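PDB 1FBN: fibrillarin-like rRNA/tRNA 2'-O-methyltransferase from Methanocaldococcus jannaschii, which probably transfers methyl groups from S-adenosyl-L-methionine to ribose 2'-hydroxyls of rRNA and tRNA, at sites chosen by a guide RNA in box C/D particles. Local coordinates for residues A93-A107 with E120-N132. Residues are numbered along the deposited sequence; the frame is centred on the assembly and turned at random.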
# COMPACT_ATOMS: atom_id res chain seq x y z
N ALA A 93 2.33 -7.55 4.08
CA ALA A 93 3.06 -8.81 4.25
C ALA A 93 2.12 -9.90 4.77
O ALA A 93 2.29 -11.08 4.44
CB ALA A 93 4.22 -8.61 5.21
N ASP A 94 1.15 -9.51 5.59
CA ASP A 94 0.16 -10.44 6.12
C ASP A 94 -0.70 -10.96 4.97
O ASP A 94 -0.97 -12.16 4.89
CB ASP A 94 -0.75 -9.76 7.13
CG ASP A 94 -0.10 -9.55 8.48
OD1 ASP A 94 0.99 -10.12 8.73
OD2 ASP A 94 -0.69 -8.83 9.31
N ILE A 95 -1.13 -10.05 4.10
CA ILE A 95 -1.96 -10.39 2.95
C ILE A 95 -1.21 -11.31 1.99
O ILE A 95 -1.68 -12.40 1.68
CB ILE A 95 -2.40 -9.11 2.18
CG1 ILE A 95 -3.17 -8.17 3.12
CG2 ILE A 95 -3.26 -9.47 0.98
CD1 ILE A 95 -3.27 -6.75 2.62
N ALA A 96 -0.06 -10.85 1.52
CA ALA A 96 0.77 -11.62 0.60
C ALA A 96 1.71 -12.58 1.36
O ALA A 96 2.93 -12.53 1.20
CB ALA A 96 1.55 -10.68 -0.29
N ASP A 97 1.12 -13.46 2.16
CA ASP A 97 1.88 -14.42 2.96
C ASP A 97 2.60 -15.47 2.12
O ASP A 97 3.55 -16.09 2.58
CB ASP A 97 0.98 -15.07 4.01
CG ASP A 97 -0.17 -15.87 3.41
OD1 ASP A 97 -0.86 -15.37 2.50
OD2 ASP A 97 -0.41 -17.01 3.88
N LYS A 98 2.14 -15.65 0.88
CA LYS A 98 2.75 -16.60 -0.05
C LYS A 98 3.54 -15.82 -1.12
O LYS A 98 3.96 -16.38 -2.13
CB LYS A 98 1.67 -17.45 -0.74
CG LYS A 98 0.74 -18.22 0.18
CD LYS A 98 1.41 -19.43 0.81
CE LYS A 98 2.18 -19.07 2.08
NZ LYS A 98 2.90 -20.24 2.66
N GLY A 99 3.71 -14.52 -0.88
CA GLY A 99 4.43 -13.67 -1.81
C GLY A 99 5.64 -12.96 -1.24
O GLY A 99 6.24 -13.41 -0.26
N ILE A 100 6.01 -11.84 -1.86
CA ILE A 100 7.17 -11.05 -1.44
C ILE A 100 6.89 -9.56 -1.54
O ILE A 100 6.17 -9.10 -2.42
CB ILE A 100 8.41 -11.37 -2.32
CG1 ILE A 100 8.85 -12.81 -2.11
CG2 ILE A 100 9.58 -10.46 -1.95
CD1 ILE A 100 10.01 -13.21 -2.98
N VAL A 101 7.49 -8.80 -0.62
CA VAL A 101 7.35 -7.35 -0.60
C VAL A 101 8.73 -6.71 -0.57
O VAL A 101 9.47 -6.85 0.41
CB VAL A 101 6.56 -6.86 0.62
CG1 VAL A 101 6.32 -5.37 0.52
CG2 VAL A 101 5.24 -7.60 0.73
N TYR A 102 9.10 -6.04 -1.66
CA TYR A 102 10.38 -5.35 -1.74
C TYR A 102 10.14 -3.94 -1.23
O TYR A 102 9.37 -3.18 -1.82
CB TYR A 102 10.87 -5.28 -3.19
CG TYR A 102 11.07 -6.62 -3.85
CD1 TYR A 102 12.20 -7.39 -3.57
CD2 TYR A 102 10.13 -7.12 -4.75
CE1 TYR A 102 12.40 -8.62 -4.18
CE2 TYR A 102 10.32 -8.35 -5.36
CZ TYR A 102 11.45 -9.10 -5.08
OH TYR A 102 11.62 -10.32 -5.68
N ALA A 103 10.79 -3.60 -0.12
CA ALA A 103 10.63 -2.28 0.48
C ALA A 103 11.82 -1.37 0.17
O ALA A 103 12.91 -1.57 0.70
CB ALA A 103 10.44 -2.41 1.98
N ILE A 104 11.59 -0.37 -0.67
CA ILE A 104 12.64 0.58 -1.06
C ILE A 104 12.65 1.80 -0.14
O ILE A 104 11.64 2.50 -0.02
CB ILE A 104 12.44 1.08 -2.53
CG1 ILE A 104 12.16 -0.10 -3.47
CG2 ILE A 104 13.65 1.88 -2.99
CD1 ILE A 104 13.25 -1.14 -3.54
N GLU A 105 13.79 2.03 0.52
CA GLU A 105 13.95 3.18 1.42
C GLU A 105 15.30 3.84 1.17
O GLU A 105 16.32 3.16 1.02
CB GLU A 105 13.84 2.76 2.89
CG GLU A 105 12.52 2.12 3.30
CD GLU A 105 11.31 3.01 3.06
OE1 GLU A 105 11.46 4.24 2.90
OE2 GLU A 105 10.18 2.47 3.03
N TYR A 106 15.31 5.17 1.12
CA TYR A 106 16.54 5.93 0.88
C TYR A 106 17.38 6.17 2.13
O TYR A 106 18.60 5.98 2.11
CB TYR A 106 16.21 7.26 0.20
CG TYR A 106 17.43 8.10 -0.09
CD1 TYR A 106 18.21 7.84 -1.22
CD2 TYR A 106 17.85 9.11 0.78
CE1 TYR A 106 19.37 8.57 -1.48
CE2 TYR A 106 19.01 9.84 0.53
CZ TYR A 106 19.77 9.56 -0.60
OH TYR A 106 20.92 10.27 -0.84
N ALA A 107 16.74 6.59 3.21
CA ALA A 107 17.43 6.89 4.46
C ALA A 107 17.67 5.68 5.37
O ALA A 107 16.72 4.97 5.73
CB ALA A 107 16.69 7.97 5.23
N GLU A 120 10.32 -10.04 12.23
CA GLU A 120 10.15 -11.43 11.83
C GLU A 120 9.34 -11.72 10.56
O GLU A 120 9.09 -12.88 10.23
CB GLU A 120 9.61 -12.25 13.01
CG GLU A 120 10.46 -12.07 14.29
CD GLU A 120 10.02 -12.98 15.43
OE1 GLU A 120 10.41 -14.16 15.42
OE2 GLU A 120 9.30 -12.50 16.33
N ARG A 121 8.95 -10.67 9.84
CA ARG A 121 8.20 -10.84 8.59
C ARG A 121 9.22 -11.02 7.47
O ARG A 121 9.62 -10.07 6.80
CB ARG A 121 7.30 -9.63 8.33
CG ARG A 121 6.11 -9.57 9.27
CD ARG A 121 5.19 -8.40 8.99
NE ARG A 121 3.84 -8.67 9.49
CZ ARG A 121 3.51 -8.77 10.77
NH1 ARG A 121 4.43 -8.59 11.71
NH2 ARG A 121 2.27 -9.10 11.12
N GLU A 122 9.63 -12.27 7.28
CA GLU A 122 10.64 -12.61 6.30
C GLU A 122 10.30 -12.48 4.82
O GLU A 122 11.18 -12.59 3.98
CB GLU A 122 11.22 -13.99 6.62
CG GLU A 122 11.95 -14.00 7.96
CD GLU A 122 12.47 -15.37 8.34
OE1 GLU A 122 13.45 -15.82 7.71
OE2 GLU A 122 11.91 -15.97 9.28
N ASN A 123 9.03 -12.22 4.50
CA ASN A 123 8.63 -12.04 3.11
C ASN A 123 8.83 -10.58 2.68
O ASN A 123 8.56 -10.22 1.53
CB ASN A 123 7.20 -12.52 2.85
CG ASN A 123 6.17 -11.83 3.72
OD1 ASN A 123 6.48 -11.39 4.83
ND2 ASN A 123 4.94 -11.75 3.23
N ILE A 124 9.30 -9.76 3.61
CA ILE A 124 9.59 -8.35 3.34
C ILE A 124 11.09 -8.25 3.10
O ILE A 124 11.90 -8.62 3.96
CB ILE A 124 9.21 -7.43 4.52
CG1 ILE A 124 7.71 -7.49 4.80
CG2 ILE A 124 9.60 -6.00 4.20
CD1 ILE A 124 7.25 -6.57 5.91
N ILE A 125 11.46 -7.80 1.90
CA ILE A 125 12.86 -7.67 1.51
C ILE A 125 13.27 -6.20 1.40
O ILE A 125 12.87 -5.50 0.47
CB ILE A 125 13.13 -8.41 0.19
CG1 ILE A 125 12.90 -9.91 0.40
CG2 ILE A 125 14.54 -8.15 -0.31
CD1 ILE A 125 12.94 -10.70 -0.86
N PRO A 126 14.06 -5.72 2.38
CA PRO A 126 14.55 -4.34 2.44
C PRO A 126 15.61 -4.07 1.39
O PRO A 126 16.50 -4.90 1.17
CB PRO A 126 15.15 -4.27 3.84
CG PRO A 126 15.70 -5.64 4.03
CD PRO A 126 14.57 -6.50 3.52
N ILE A 127 15.49 -2.93 0.73
CA ILE A 127 16.44 -2.52 -0.29
C ILE A 127 16.73 -1.03 -0.13
O ILE A 127 15.85 -0.20 -0.32
CB ILE A 127 15.88 -2.77 -1.71
CG1 ILE A 127 15.62 -4.26 -1.91
CG2 ILE A 127 16.86 -2.24 -2.77
CD1 ILE A 127 14.85 -4.59 -3.17
N LEU A 128 17.95 -0.71 0.29
CA LEU A 128 18.35 0.68 0.47
C LEU A 128 18.56 1.25 -0.93
O LEU A 128 19.47 0.83 -1.64
CB LEU A 128 19.65 0.78 1.28
CG LEU A 128 19.97 2.14 1.91
CD1 LEU A 128 19.04 2.39 3.08
CD2 LEU A 128 21.42 2.17 2.38
N GLY A 129 17.69 2.16 -1.35
CA GLY A 129 17.83 2.73 -2.67
C GLY A 129 17.03 3.99 -2.91
O GLY A 129 16.34 4.49 -2.02
N ASP A 130 17.14 4.51 -4.13
CA ASP A 130 16.45 5.71 -4.55
C ASP A 130 15.44 5.27 -5.60
O ASP A 130 15.82 4.77 -6.65
CB ASP A 130 17.47 6.69 -5.16
CG ASP A 130 16.86 8.02 -5.58
OD1 ASP A 130 15.62 8.15 -5.67
OD2 ASP A 130 17.65 8.95 -5.86
N ALA A 131 14.15 5.46 -5.30
CA ALA A 131 13.10 5.06 -6.23
C ALA A 131 13.18 5.80 -7.57
O ALA A 131 12.58 5.36 -8.55
CB ALA A 131 11.73 5.28 -5.60
N ASN A 132 13.93 6.90 -7.59
CA ASN A 132 14.11 7.67 -8.81
C ASN A 132 15.18 7.06 -9.72
O ASN A 132 15.40 7.51 -10.84
CB ASN A 132 14.45 9.12 -8.46
CG ASN A 132 14.32 10.06 -9.65
OD1 ASN A 132 13.34 9.99 -10.40
ND2 ASN A 132 15.30 10.93 -9.82
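The guanidinium of Arg121 meets Asp94 at its edge in a salt bridge, with the carboxylate plane turned 50° from its own. The main bond runs from Arg121 NH2 to the syn lone pair of Asp94 OD1 (2.9 Å); the bond from NE to OD1 is weak. The Tyr102 ring carries Ile100 CG2 over one face, offset toward the rim. The Ile125 side chain runs beside that of Tyr102, and its CD1 comes obliquely to the ring, 4.0 Å from Tyr102 CE1. Ile127 CD1 also meets the ring obliquely. At the Tyr106 ring, Gly129 O sits at the edge.

Two bonds from Asn123 ND2, to Ala93 O (3.0 Å) and Ala96 O (3.0 Å), fix the rotation of the amide. Both acceptors lie close to its plane. A chi1 of 57° turns CG between the backbone N and the carbonyl carbon, toward the end of helix 87-95. Ala96 O also takes Gly99 N, from the opposite face of its plane.

Strands 100-105 and 124-128 pair in parallel, from Val101 N to Asn123 O (2.8 Å) through to Gly129 N on Glu105 O. Helix 108-117 makes the crossover of this beta-alpha-beta unit, and 124-128 is the outermost strand of a Rossmann-like methyltransferase sheet. Where the strands end, Glu105 and Tyr106 come close to Asp130 and Ala131, all four predicted to bind S-adenosyl-L-methionine.

Asp94 OD2 also forms a salt bridge with Arg50 and a hydrogen bond with Thr27 OG1, and OD1 one with Ile30 N; together these probably stabilise its negative charge. Asn123 OD1 lies buried against Ala93 CB without a hydrogen-bond partner in the model, so ND2 alone ties this amide to the helix end.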